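Local structure of terminase subunit UL89 protein (Human herpesvirus 5, 3N4P) at residues Asp132-Ala137 with Thr162-Leu167; Lys61-Tyr66 with Val82-Ala87; His170-Asn175 with Ala273-Val278; Ala112-Ala117 with Cys152-Ser157. The protein forms the large-subunit nuclease domain of the viral terminase, which probably cuts viral DNA while the whole motor packages it into capsids. All coordinates share one frame; numbering follows the deposited sequence.

Contact 1. Residues Asp132-Ala137 with Thr162-Leu167; sequences DELRIA and TLIRVL
The parallel pairing of L134 and R135 with V166 and L167 joins the two strands of a beta-alpha-beta unit. Helix 144-161 makes the crossover between strands 133-138 and 165-172. This suits the RNase H-like fold of terminase nucleases. The strand axes lie 4.9 Å apart and run 21° from parallel. Three backbone bonds zip them together: L134 N to R165 O, L167 N to L134 O, and I136 N to L167 O, each 3.0 Å. L134 therefore serves the neighbouring strand with both its N-H and its carbonyl.

L134 and V166 project from one face of the sheet, side by side. V166 CG1 touches two methyls of the other strand, I136 CD1 at 3.8 Å and L134 CD1 at 4.0 Å. Helix 144-161 covers this face through V158 and I154. Before the paired residues, I164 turns back to the other segment: CG1 is anti to its backbone N (chi1 -173°), and its CD1 packs on the D132-E133 peptide.

The other face carries E133, R135, R165 and L167 and is more polar. E133 reaches out with an extended chain and bridges two arginines. Its OE1 takes R135 NE from well above the carboxylate plane, and also a bond from T62. R135 gives its NH1 to the carbonyl of A273. L167 CD2 lies over one face of the R135 guanidinium, 3.7 Å from NH2. E133 OE2 forms a salt bridge with R165 NH1 at 2.8 Å, their planar groups turned 41° apart.

Contact 2. Residues Lys61-Tyr66 with Val82-Ala87; sequences KTLYVY and VAAVGA
Y64 and Y66 pair with V85 and A83 along an antiparallel ladder in the central sheet. Four backbone bonds link residues 61-66 with 82-87. Y64 and V85 form one hydrogen-bonded pair, with Y64 N to V85 O at 2.8 Å. Y66 and A83 form the next. Between them V65 and A84 make a non-hydrogen-bonded pair, where the CA atoms come within 4.4 Å. Here V65 CA lies 3.1 Å from A83 O in a CA-H...O contact.

The shape is one of large side chains beside small ones. On the face that carries V65 and A84, the bump is L63. Its CD2 leans across to the neighbouring strand and rests 3.8 Å from A84 CB. The same methyl lies 3.6 Å from V85 O. The short A84 leaves room for this branch, and V65 CG1 flanks the alanine more loosely.

On the other face, Y64 CB meets V85 CG2 at 4.1 Å. The Y64 ring has V85 O at its edge and in its plane, while T62 CG2 covers one ring face from within the same strand. Y66 swings its ring away from the small A83, toward the predicted nuclease site, where it touches E139, a magnesium ligand.

The pair lies between two helix layers. M120 of helix 109-127 covers V82 and A84, and I121 covers V65. On the opposite face, helix 256-267 packs on Y66, A83 and V85. Strand 133-138 continues the sheet beyond strand 62-67.

Contact 3. Residues His170-Asn175 with Ala273-Val278; sequences HTPDQN and AIRFRV
H170 and R275 grip each other where the C-terminal tail meets the end of strand 165-172. This is the tight part. H170 N bonds to R275 O at 2.8 Å. In return, R275 NE bonds to H170 O at 3.0 Å. This second bond is straight, 167° at the hydrogen, and H170 O lies in the guanidinium plane. H170 thus has both backbone polar atoms held by one arginine. The R275 chain curls, with bends at chi2 and chi3, to bring NE to the carbonyl. Its NH2 then runs on past the strand, 3.4 Å from T171 CB and 3.6 Å from P172 CD.

The H170 ring is buried as well, but it is placed by packing against the tail. CG is beside the backbone N (chi1 -81°), which carries the ring toward the tail. NE2 lies 3.6 Å from R277 O, and CD2 lies 4.1 Å from R277 CB. The two side chains cross at about a right angle. P180 and S279 also touch the H170 side chain. The loose, solvent side belongs to P172 and R277, and R277 has a weak, long ion pair with E178.

F276 points away from H170 and sets its ring edge-to-face with Y169. R277 bonds through its backbone to F168. The arrangement is that of a short antiparallel edge strand: strand 276-277 closes the chain by adding to the sheet of the nuclease domain alongside strand 165-172.

Contact 4. Residues Ala112-Ala117 with Cys152-Ser157; sequences AIAECA and CLIRQS
A114 and L153 meet at the centre of this helix pair, CB to CB at 3.5 Å. That is tighter than usual for two carbons. A114 CB also touches I154 CG1, at 3.9 Å, so the small methyl fits between two side chains of the other helix. I154 points across to helix 109-127, and its CD1 reaches A117 CB at 4.1 Å. CG1 of I154 is anti to the carbonyl carbon, which turns the branch toward the two alanines.

These alanines let the helices come close. The axes are 8.4 Å apart and cross at -42°, with the chains running broadly the same way. Helices 109-127 and 144-161 flank one face of the central sheet, as in the alpha/beta layering of RNase H-like nucleases. L67 of strand 62-67 touches I154 and I113 from the sheet side.

Outward, L153 is partly exposed and leans on V111, while S157 touches A118. The outer edge is polar. E115 starts out away from the other helix, but its chain bends at chi2 (-62°) and brings the carboxylate back toward helix 144-161. S157 OG donates a hydrogen bond to E115 OE2 at 2.8 Å, meeting it from 47° above the carboxylate plane.

Contacts 1, 2 and 3 share one mixed sheet, and contact 4 lies in a helix layer on one of its faces. Along the chain, contact 2 closes first. Contacts 1 and 4 then alternate: the order is helix 109-127, strand 133-138, helix 144-161, strand 165-172. Contact 3 comes last and ties in the C-terminus. Centres of contacts 1 and 2 are 10 Å apart, with strands 62-67 and 133-138 adjacent; R135 O meets V65 N at 2.8 Å. Contacts 1 and 3 share strand 165-172. I136 and I154 join contacts 1 and 4. Strands 62-67 and 133-138 lead to D68 and E139, the magnesium ligands, so the sheet probably helps to place the predicted nuclease site.

Contact 1. Residues Asp132-Ala137 with Thr162-Leu167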
loop_
_atom_site.group_PDB
_atom_site.type_symbol
_atom_site.label_atom_id
_atom_site.label_comp_id
_atom_site.label_asym_id
_atom_site.label_seq_id
_atom_site.Cartn_x
_atom_site.Cartn_y
_atom_site.Cartn_z
ATOM N N ASP B 132 -9.410 20.617 3.408
ATOM C CA ASP B 132 -10.040 21.883 3.811
ATOM C C ASP B 132 -11.266 22.334 3.013
ATOM O O ASP B 132 -11.842 23.388 3.339
ATOM C CB ASP B 132 -8.996 23.037 3.965
ATOM C CG ASP B 132 -8.462 23.627 2.604
ATOM O OD1 ASP B 132 -8.642 23.053 1.479
ATOM O OD2 ASP B 132 -7.814 24.717 2.693
ATOM N N GLU B 133 -11.682 21.523 2.032
ATOM C CA GLU B 133 -12.857 21.765 1.171
ATOM C C GLU B 133 -13.540 20.467 0.724
ATOM O O GLU B 133 -12.875 19.463 0.535
ATOM C CB GLU B 133 -12.388 22.519 -0.063
ATOM C CG GLU B 133 -13.431 23.037 -1.075
ATOM C CD GLU B 133 -12.732 23.817 -2.219
ATOM O OE1 GLU B 133 -12.057 23.177 -3.106
ATOM O OE2 GLU B 133 -12.819 25.075 -2.229
ATOM N N LEU B 134 -14.855 20.505 0.542
ATOM C CA LEU B 134 -15.646 19.403 -0.031
ATOM C C LEU B 134 -16.326 19.764 -1.315
ATOM O O LEU B 134 -16.954 20.799 -1.382
ATOM C CB LEU B 134 -16.817 19.082 0.856
ATOM C CG LEU B 134 -16.652 18.009 1.863
ATOM C CD1 LEU B 134 -17.906 18.158 2.828
ATOM C CD2 LEU B 134 -16.527 16.638 1.115
ATOM N N ARG B 135 -16.288 18.877 -2.292
ATOM C CA ARG B 135 -16.970 19.087 -3.537
ATOM C C ARG B 135 -17.754 17.868 -3.837
ATOM O O ARG B 135 -17.187 16.783 -3.978
ATOM C CB ARG B 135 -15.978 19.309 -4.640
ATOM C CG ARG B 135 -15.514 20.714 -4.693
ATOM C CD ARG B 135 -14.412 20.963 -5.760
ATOM N NE ARG B 135 -13.978 22.331 -5.542
ATOM C CZ ARG B 135 -14.068 23.339 -6.424
ATOM N NH1 ARG B 135 -14.477 23.135 -7.692
ATOM N NH2 ARG B 135 -13.696 24.563 -6.033
ATOM N N ILE B 136 -19.063 18.043 -3.966
ATOM C CA ILE B 136 -19.988 16.928 -3.961
ATOM C C ILE B 136 -20.861 16.965 -5.199
ATOM O O ILE B 136 -21.455 17.965 -5.477
ATOM C CB ILE B 136 -20.892 16.998 -2.680
ATOM C CG1 ILE B 136 -20.012 16.967 -1.434
ATOM C CG2 ILE B 136 -21.942 15.853 -2.629
ATOM C CD1 ILE B 136 -20.787 17.356 -0.131
ATOM N N ALA B 137 -20.963 15.851 -5.906
ATOM C CA ALA B 137 -21.941 15.712 -6.974
ATOM C C ALA B 137 -23.007 14.690 -6.633
ATOM O O ALA B 137 -22.683 13.550 -6.297
ATOM C CB ALA B 137 -21.195 15.234 -8.257
ATOM N N THR B 162 -19.017 19.723 11.574
ATOM C CA THR B 162 -17.684 20.263 11.330
ATOM C C THR B 162 -17.732 21.560 10.468
ATOM O O THR B 162 -18.702 21.780 9.703
ATOM C CB THR B 162 -16.759 19.181 10.672
ATOM O OG1 THR B 162 -15.402 19.636 10.696
ATOM C CG2 THR B 162 -17.147 18.916 9.237
ATOM N N LEU B 163 -16.726 22.426 10.625
ATOM C CA LEU B 163 -16.617 23.661 9.836
ATOM C C LEU B 163 -15.728 23.433 8.615
ATOM O O LEU B 163 -14.518 23.274 8.755
ATOM C CB LEU B 163 -15.971 24.756 10.663
ATOM C CG LEU B 163 -16.015 26.191 10.118
ATOM C CD1 LEU B 163 -17.484 26.730 10.063
ATOM C CD2 LEU B 163 -15.135 27.118 10.955
ATOM N N ILE B 164 -16.313 23.469 7.427
ATOM C CA ILE B 164 -15.586 23.316 6.205
ATOM C C ILE B 164 -16.415 23.936 5.075
ATOM O O ILE B 164 -17.617 23.969 5.180
ATOM C CB ILE B 164 -15.356 21.802 5.929
ATOM C CG1 ILE B 164 -14.437 21.628 4.715
ATOM C CG2 ILE B 164 -16.723 21.069 5.783
ATOM C CD1 ILE B 164 -13.453 20.478 4.817
ATOM N N ARG B 165 -15.806 24.360 3.969
ATOM C CA ARG B 165 -16.613 24.857 2.843
ATOM C C ARG B 165 -17.101 23.713 2.037
ATOM O O ARG B 165 -16.322 22.814 1.666
ATOM C CB ARG B 165 -15.867 25.857 1.959
ATOM C CG ARG B 165 -14.397 25.703 2.059
ATOM C CD ARG B 165 -13.606 26.995 1.839
ATOM N NE ARG B 165 -14.182 27.944 0.883
ATOM C CZ ARG B 165 -13.715 28.190 -0.338
ATOM N NH1 ARG B 165 -12.653 27.534 -0.807
ATOM N NH2 ARG B 165 -14.319 29.108 -1.093
ATOM N N VAL B 166 -18.395 23.749 1.746
ATOM C CA VAL B 166 -19.066 22.707 0.971
ATOM C C VAL B 166 -19.526 23.337 -0.342
ATOM O O VAL B 166 -20.059 24.456 -0.332
ATOM C CB VAL B 166 -20.311 22.232 1.721
ATOM C CG1 VAL B 166 -20.558 20.829 1.440
ATOM C CG2 VAL B 166 -20.091 22.364 3.207
ATOM N N LEU B 167 -19.304 22.653 -1.454
ATOM C CA LEU B 167 -19.697 23.100 -2.804
ATOM C C LEU B 167 -20.378 21.918 -3.444
ATOM O O LEU B 167 -20.015 20.801 -3.170
ATOM C CB LEU B 167 -18.486 23.436 -3.658
ATOM C CG LEU B 167 -17.750 24.756 -3.421
ATOM C CD1 LEU B 167 -16.759 24.710 -2.271
ATOM C CD2 LEU B 167 -17.063 25.170 -4.676
#

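Contact 2. Residues Lys61-Tyr66 with Val82-Ala87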
loop_
_atom_site.group_PDB
_atom_site.type_symbol
_atom_site.label_atom_id
_atom_site.label_comp_id
_atom_site.label_asym_id
_atom_site.label_seq_id
_atom_site.Cartn_x
_atom_site.Cartn_y
_atom_site.Cartn_z
ATOM N N LYS B 61 -6.109 19.177 -1.218
ATOM C CA LYS B 61 -6.851 19.557 -0.024
ATOM C C LYS B 61 -8.363 19.459 -0.199
ATOM O O LYS B 61 -9.142 19.751 0.724
ATOM C CB LYS B 61 -6.400 20.936 0.469
ATOM C CG LYS B 61 -4.885 20.942 0.567
ATOM C CD LYS B 61 -4.384 22.136 1.328
ATOM C CE LYS B 61 -3.017 21.779 1.890
ATOM N NZ LYS B 61 -2.150 23.009 1.973
ATOM N N THR B 62 -8.768 19.005 -1.368
ATOM C CA THR B 62 -10.152 18.904 -1.645
ATOM C C THR B 62 -10.642 17.477 -1.703
ATOM O O THR B 62 -10.133 16.694 -2.464
ATOM C CB THR B 62 -10.490 19.633 -2.956
ATOM O OG1 THR B 62 -10.233 21.017 -2.773
ATOM C CG2 THR B 62 -11.980 19.500 -3.253
ATOM N N LEU B 63 -11.682 17.164 -0.933
ATOM C CA LEU B 63 -12.369 15.857 -1.027
ATOM C C LEU B 63 -13.454 15.907 -2.123
ATOM O O LEU B 63 -14.397 16.656 -2.007
ATOM C CB LEU B 63 -13.082 15.570 0.312
ATOM C CG LEU B 63 -13.055 14.229 0.978
ATOM C CD1 LEU B 63 -14.291 13.863 1.906
ATOM C CD2 LEU B 63 -12.570 13.041 0.051
ATOM N N TYR B 64 -13.355 15.124 -3.171
ATOM C CA TYR B 64 -14.409 15.023 -4.183
ATOM C C TYR B 64 -15.301 13.833 -3.822
ATOM O O TYR B 64 -14.789 12.712 -3.615
ATOM C CB TYR B 64 -13.768 14.803 -5.593
ATOM C CG TYR B 64 -13.000 16.030 -6.011
ATOM C CD1 TYR B 64 -11.686 16.220 -5.589
ATOM C CD2 TYR B 64 -13.638 17.077 -6.709
ATOM C CE1 TYR B 64 -10.955 17.423 -5.947
ATOM C CE2 TYR B 64 -12.933 18.306 -7.085
ATOM C CZ TYR B 64 -11.594 18.463 -6.671
ATOM O OH TYR B 64 -10.897 19.636 -6.954
ATOM N N VAL B 65 -16.609 14.024 -3.752
ATOM C CA VAL B 65 -17.464 12.851 -3.591
ATOM C C VAL B 65 -18.604 12.742 -4.634
ATOM O O VAL B 65 -19.132 13.729 -5.083
ATOM C CB VAL B 65 -18.102 12.703 -2.095
ATOM C CG1 VAL B 65 -17.515 13.626 -1.003
ATOM C CG2 VAL B 65 -19.555 12.647 -2.140
ATOM N N TYR B 66 -19.080 11.537 -4.901
ATOM C CA TYR B 66 -20.189 11.381 -5.814
ATOM C C TYR B 66 -21.105 10.350 -5.253
ATOM O O TYR B 66 -20.635 9.317 -4.790
ATOM C CB TYR B 66 -19.629 10.757 -7.094
ATOM C CG TYR B 66 -20.629 10.426 -8.139
ATOM C CD1 TYR B 66 -21.024 11.388 -9.079
ATOM C CD2 TYR B 66 -21.133 9.129 -8.267
ATOM C CE1 TYR B 66 -21.930 11.070 -10.123
ATOM C CE2 TYR B 66 -22.052 8.807 -9.284
ATOM C CZ TYR B 66 -22.434 9.779 -10.204
ATOM O OH TYR B 66 -23.313 9.467 -11.212
ATOM N N VAL B 82 -21.549 5.486 -3.037
ATOM C CA VAL B 82 -20.883 6.715 -2.579
ATOM C C VAL B 82 -19.340 6.458 -2.630
ATOM O O VAL B 82 -18.875 5.395 -2.240
ATOM C CB VAL B 82 -21.252 7.092 -1.118
ATOM C CG1 VAL B 82 -20.934 8.562 -0.809
ATOM C CG2 VAL B 82 -22.725 6.813 -0.836
ATOM N N ALA B 83 -18.589 7.429 -3.141
ATOM C CA ALA B 83 -17.148 7.394 -3.147
ATOM C C ALA B 83 -16.596 8.768 -2.842
ATOM O O ALA B 83 -17.132 9.817 -3.252
ATOM C CB ALA B 83 -16.610 6.914 -4.516
ATOM N N ALA B 84 -15.452 8.735 -2.167
ATOM C CA ALA B 84 -14.768 9.922 -1.715
ATOM C C ALA B 84 -13.293 9.748 -2.034
ATOM O O ALA B 84 -12.650 8.829 -1.481
ATOM C CB ALA B 84 -14.984 10.098 -0.200
ATOM N N VAL B 85 -12.793 10.646 -2.911
ATOM C CA VAL B 85 -11.429 10.680 -3.449
ATOM C C VAL B 85 -10.725 12.055 -3.378
ATOM O O VAL B 85 -11.379 13.100 -3.297
ATOM C CB VAL B 85 -11.373 10.155 -4.898
ATOM C CG1 VAL B 85 -12.255 8.893 -5.073
ATOM C CG2 VAL B 85 -11.863 11.186 -5.792
ATOM N N GLY B 86 -9.381 12.049 -3.357
ATOM C CA GLY B 86 -8.558 13.269 -3.270
ATOM C C GLY B 86 -7.250 12.997 -4.016
ATOM O O GLY B 86 -6.854 11.831 -4.167
ATOM N N ALA B 87 -6.538 14.040 -4.395
ATOM C CA ALA B 87 -5.335 13.860 -5.132
ATOM C C ALA B 87 -4.142 13.576 -4.226
ATOM O O ALA B 87 -4.068 14.055 -3.084
ATOM C CB ALA B 87 -5.100 15.040 -6.039
#

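Contact 3. Residues His170-Asn175 with Ala273-Val278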
loop_
_atom_site.group_PDB
_atom_site.type_symbol
_atom_site.label_atom_id
_atom_site.label_comp_id
_atom_site.label_asym_id
_atom_site.label_seq_id
_atom_site.Cartn_x
_atom_site.Cartn_y
_atom_site.Cartn_z
ATOM N N HIS B 170 -23.370 22.095 -9.680
ATOM C CA HIS B 170 -24.659 22.737 -10.065
ATOM C C HIS B 170 -24.868 22.669 -11.552
ATOM O O HIS B 170 -23.922 22.821 -12.339
ATOM C CB HIS B 170 -24.738 24.181 -9.611
ATOM C CG HIS B 170 -25.127 24.327 -8.181
ATOM N ND1 HIS B 170 -26.304 24.931 -7.779
ATOM C CD2 HIS B 170 -24.498 23.940 -7.049
ATOM C CE1 HIS B 170 -26.377 24.912 -6.463
ATOM N NE2 HIS B 170 -25.293 24.317 -5.996
ATOM N N THR B 171 -26.111 22.417 -11.938
ATOM C CA THR B 171 -26.447 22.401 -13.361
ATOM C C THR B 171 -27.719 23.227 -13.589
ATOM O O THR B 171 -28.618 23.234 -12.758
ATOM C CB THR B 171 -26.625 20.963 -13.921
ATOM O OG1 THR B 171 -27.933 20.483 -13.597
ATOM C CG2 THR B 171 -25.666 20.039 -13.297
ATOM N N PRO B 172 -27.786 23.927 -14.723
ATOM C CA PRO B 172 -28.984 24.697 -15.064
ATOM C C PRO B 172 -30.213 23.792 -15.225
ATOM O O PRO B 172 -30.087 22.649 -15.646
ATOM C CB PRO B 172 -28.608 25.338 -16.401
ATOM C CG PRO B 172 -27.541 24.446 -16.965
ATOM C CD PRO B 172 -26.759 23.994 -15.785
ATOM N N ASP B 173 -31.391 24.284 -14.868
ATOM C CA ASP B 173 -32.598 23.493 -15.100
ATOM C C ASP B 173 -33.579 24.169 -16.078
ATOM O O ASP B 173 -33.239 24.391 -17.241
ATOM C CB ASP B 173 -33.273 23.082 -13.773
ATOM C CG ASP B 173 -34.691 22.529 -13.985
ATOM O OD1 ASP B 173 -34.822 21.518 -14.735
ATOM O OD2 ASP B 173 -35.664 23.136 -13.443
ATOM N N GLN B 174 -34.774 24.501 -15.594
ATOM C CA GLN B 174 -35.881 24.953 -16.449
ATOM C C GLN B 174 -35.775 26.427 -16.777
ATOM O O GLN B 174 -35.257 26.805 -17.830
ATOM C CB GLN B 174 -37.232 24.666 -15.781
ATOM C CG GLN B 174 -38.343 24.364 -16.780
ATOM C CD GLN B 174 -38.107 23.060 -17.524
ATOM O OE1 GLN B 174 -37.972 21.991 -16.914
ATOM N NE2 GLN B 174 -38.044 23.141 -18.850
ATOM N N ASN B 175 -36.266 27.247 -15.855
ATOM C CA ASN B 175 -36.152 28.686 -15.962
ATOM C C ASN B 175 -34.699 29.108 -15.778
ATOM O O ASN B 175 -34.415 30.148 -15.186
ATOM C CB ASN B 175 -37.045 29.370 -14.921
ATOM C CG ASN B 175 -38.491 28.924 -15.007
ATOM O OD1 ASN B 175 -38.786 27.771 -15.328
ATOM N ND2 ASN B 175 -39.403 29.838 -14.701
ATOM N N ALA B 273 -14.347 22.439 -12.587
ATOM C CA ALA B 273 -14.179 23.227 -11.392
ATOM C C ALA B 273 -15.122 24.437 -11.200
ATOM O O ALA B 273 -15.538 24.693 -10.072
ATOM C CB ALA B 273 -12.739 23.593 -11.160
ATOM N N ILE B 274 -15.533 25.131 -12.250
ATOM C CA ILE B 274 -16.551 26.160 -12.093
ATOM C C ILE B 274 -17.962 25.659 -11.772
ATOM O O ILE B 274 -18.789 26.458 -11.334
ATOM C CB ILE B 274 -16.725 27.118 -13.317
ATOM C CG1 ILE B 274 -16.384 26.432 -14.642
ATOM C CG2 ILE B 274 -16.078 28.518 -13.078
ATOM C CD1 ILE B 274 -17.497 25.502 -15.145
ATOM N N ARG B 275 -18.249 24.369 -12.000
ATOM C CA ARG B 275 -19.619 23.841 -11.794
ATOM C C ARG B 275 -19.970 23.743 -10.313
ATOM O O ARG B 275 -21.133 23.759 -9.925
ATOM C CB ARG B 275 -19.838 22.484 -12.482
ATOM C CG ARG B 275 -19.710 22.473 -14.027
ATOM C CD ARG B 275 -20.727 23.412 -14.692
ATOM N NE ARG B 275 -22.103 22.889 -14.712
ATOM C CZ ARG B 275 -22.661 22.271 -15.756
ATOM N NH1 ARG B 275 -21.965 22.085 -16.873
ATOM N NH2 ARG B 275 -23.917 21.839 -15.691
ATOM N N PHE B 276 -18.940 23.672 -9.491
ATOM C CA PHE B 276 -19.099 23.514 -8.071
ATOM C C PHE B 276 -19.356 24.874 -7.425
ATOM O O PHE B 276 -18.591 25.820 -7.607
ATOM C CB PHE B 276 -17.892 22.780 -7.457
ATOM C CG PHE B 276 -17.800 21.339 -7.854
ATOM C CD1 PHE B 276 -18.380 20.347 -7.063
ATOM C CD2 PHE B 276 -17.107 20.967 -9.011
ATOM C CE1 PHE B 276 -18.323 19.011 -7.418
ATOM C CE2 PHE B 276 -17.035 19.673 -9.392
ATOM C CZ PHE B 276 -17.614 18.654 -8.613
ATOM N N ARG B 277 -20.460 24.977 -6.708
ATOM C CA ARG B 277 -20.829 26.234 -6.162
ATOM C C ARG B 277 -21.487 26.077 -4.810
ATOM O O ARG B 277 -22.123 25.061 -4.533
ATOM C CB ARG B 277 -21.760 26.966 -7.113
ATOM C CG ARG B 277 -21.975 28.378 -6.683
ATOM C CD ARG B 277 -22.688 29.154 -7.765
ATOM N NE ARG B 277 -21.991 29.076 -9.068
ATOM C CZ ARG B 277 -22.016 30.070 -9.956
ATOM N NH1 ARG B 277 -22.688 31.204 -9.680
ATOM N NH2 ARG B 277 -21.381 29.946 -11.111
ATOM N N VAL B 278 -21.347 27.089 -3.969
ATOM C CA VAL B 278 -22.045 27.058 -2.669
ATOM C C VAL B 278 -23.549 26.712 -2.796
ATOM O O VAL B 278 -24.282 27.354 -3.523
ATOM C CB VAL B 278 -21.704 28.289 -1.814
ATOM C CG1 VAL B 278 -22.626 28.406 -0.568
ATOM C CG2 VAL B 278 -20.238 28.182 -1.389
#

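Contact 4. Residues Ala112-Ala117 with Cys152-Ser157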
loop_
_atom_site.group_PDB
_atom_site.type_symbol
_atom_site.label_atom_id
_atom_site.label_comp_id
_atom_site.label_asym_id
_atom_site.label_seq_id
_atom_site.Cartn_x
_atom_site.Cartn_y
_atom_site.Cartn_z
ATOM N N ALA B 112 -31.982 8.566 5.233
ATOM C CA ALA B 112 -31.041 7.466 5.344
ATOM C C ALA B 112 -29.918 7.649 4.352
ATOM O O ALA B 112 -28.757 7.558 4.728
ATOM C CB ALA B 112 -31.731 6.150 5.120
ATOM N N ILE B 113 -30.244 7.949 3.107
ATOM C CA ILE B 113 -29.171 8.107 2.105
ATOM C C ILE B 113 -28.182 9.217 2.405
ATOM O O ILE B 113 -26.952 9.021 2.275
ATOM C CB ILE B 113 -29.713 8.228 0.665
ATOM C CG1 ILE B 113 -30.206 6.843 0.229
ATOM C CG2 ILE B 113 -28.590 8.656 -0.301
ATOM C CD1 ILE B 113 -31.330 6.803 -0.740
ATOM N N ALA B 114 -28.701 10.380 2.751
ATOM C CA ALA B 114 -27.900 11.562 3.011
ATOM C C ALA B 114 -26.986 11.395 4.226
ATOM O O ALA B 114 -25.796 11.778 4.133
ATOM C CB ALA B 114 -28.786 12.788 3.216
ATOM N N GLU B 115 -27.579 10.936 5.344
ATOM C CA GLU B 115 -26.872 10.491 6.566
ATOM C C GLU B 115 -25.751 9.428 6.355
ATOM O O GLU B 115 -24.739 9.424 7.057
ATOM C CB GLU B 115 -27.828 9.859 7.517
ATOM C CG GLU B 115 -28.982 10.769 8.065
ATOM C CD GLU B 115 -28.485 11.977 8.886
ATOM O OE1 GLU B 115 -29.320 12.583 9.611
ATOM O OE2 GLU B 115 -27.265 12.314 8.815
ATOM N N CYS B 116 -25.937 8.484 5.446
ATOM C CA CYS B 116 -24.893 7.520 5.293
ATOM C C CYS B 116 -23.737 8.195 4.494
ATOM O O CYS B 116 -22.507 7.941 4.732
ATOM C CB CYS B 116 -25.440 6.295 4.613
ATOM S SG CYS B 116 -24.213 5.470 3.614
ATOM N N ALA B 117 -24.094 9.117 3.595
ATOM C CA ALA B 117 -23.050 9.851 2.838
ATOM C C ALA B 117 -22.296 10.791 3.789
ATOM O O ALA B 117 -21.065 10.881 3.768
ATOM C CB ALA B 117 -23.649 10.590 1.695
ATOM N N CYS B 152 -29.177 18.899 -0.047
ATOM C CA CYS B 152 -29.446 19.805 1.047
ATOM C C CYS B 152 -29.313 19.066 2.374
ATOM O O CYS B 152 -28.779 19.613 3.316
ATOM C CB CYS B 152 -30.807 20.491 0.821
ATOM S SG CYS B 152 -31.420 21.317 2.236
ATOM N N LEU B 153 -29.689 17.788 2.426
ATOM C CA LEU B 153 -29.576 17.043 3.696
ATOM C C LEU B 153 -28.150 16.733 4.035
ATOM O O LEU B 153 -27.788 16.708 5.170
ATOM C CB LEU B 153 -30.471 15.790 3.780
ATOM C CG LEU B 153 -31.990 15.997 3.793
ATOM C CD1 LEU B 153 -32.678 14.790 3.167
ATOM C CD2 LEU B 153 -32.648 16.329 5.187
ATOM N N ILE B 154 -27.322 16.543 3.033
ATOM C CA ILE B 154 -25.923 16.209 3.216
ATOM C C ILE B 154 -25.225 17.432 3.759
ATOM O O ILE B 154 -24.474 17.337 4.741
ATOM C CB ILE B 154 -25.259 15.854 1.882
ATOM C CG1 ILE B 154 -25.752 14.474 1.372
ATOM C CG2 ILE B 154 -23.666 15.831 2.074
ATOM C CD1 ILE B 154 -25.210 14.053 0.042
ATOM N N ARG B 155 -25.406 18.569 3.094
ATOM C CA ARG B 155 -24.783 19.818 3.512
ATOM C C ARG B 155 -25.138 20.086 5.005
ATOM O O ARG B 155 -24.292 20.459 5.811
ATOM C CB ARG B 155 -25.297 20.977 2.643
ATOM C CG ARG B 155 -24.560 22.311 2.795
ATOM C CD ARG B 155 -25.429 23.505 2.310
ATOM N NE ARG B 155 -26.833 23.345 2.686
ATOM C CZ ARG B 155 -27.366 23.648 3.871
ATOM N NH1 ARG B 155 -26.623 24.146 4.863
ATOM N NH2 ARG B 155 -28.665 23.423 4.078
ATOM N N GLN B 156 -26.385 19.851 5.334
ATOM C CA GLN B 156 -26.858 19.885 6.714
ATOM C C GLN B 156 -26.105 19.035 7.770
ATOM O O GLN B 156 -25.686 19.586 8.798
ATOM C CB GLN B 156 -28.314 19.487 6.720
ATOM C CG GLN B 156 -29.200 20.621 6.650
ATOM C CD GLN B 156 -30.674 20.199 6.667
ATOM O OE1 GLN B 156 -31.421 20.467 5.690
ATOM N NE2 GLN B 156 -31.094 19.502 7.746
ATOM N N SER B 157 -25.973 17.710 7.557
ATOM C CA SER B 157 -25.220 16.866 8.520
ATOM C C SER B 157 -23.773 17.305 8.575
ATOM O O SER B 157 -23.216 17.487 9.659
ATOM C CB SER B 157 -25.235 15.347 8.235
ATOM O OG SER B 157 -26.538 14.872 8.009
#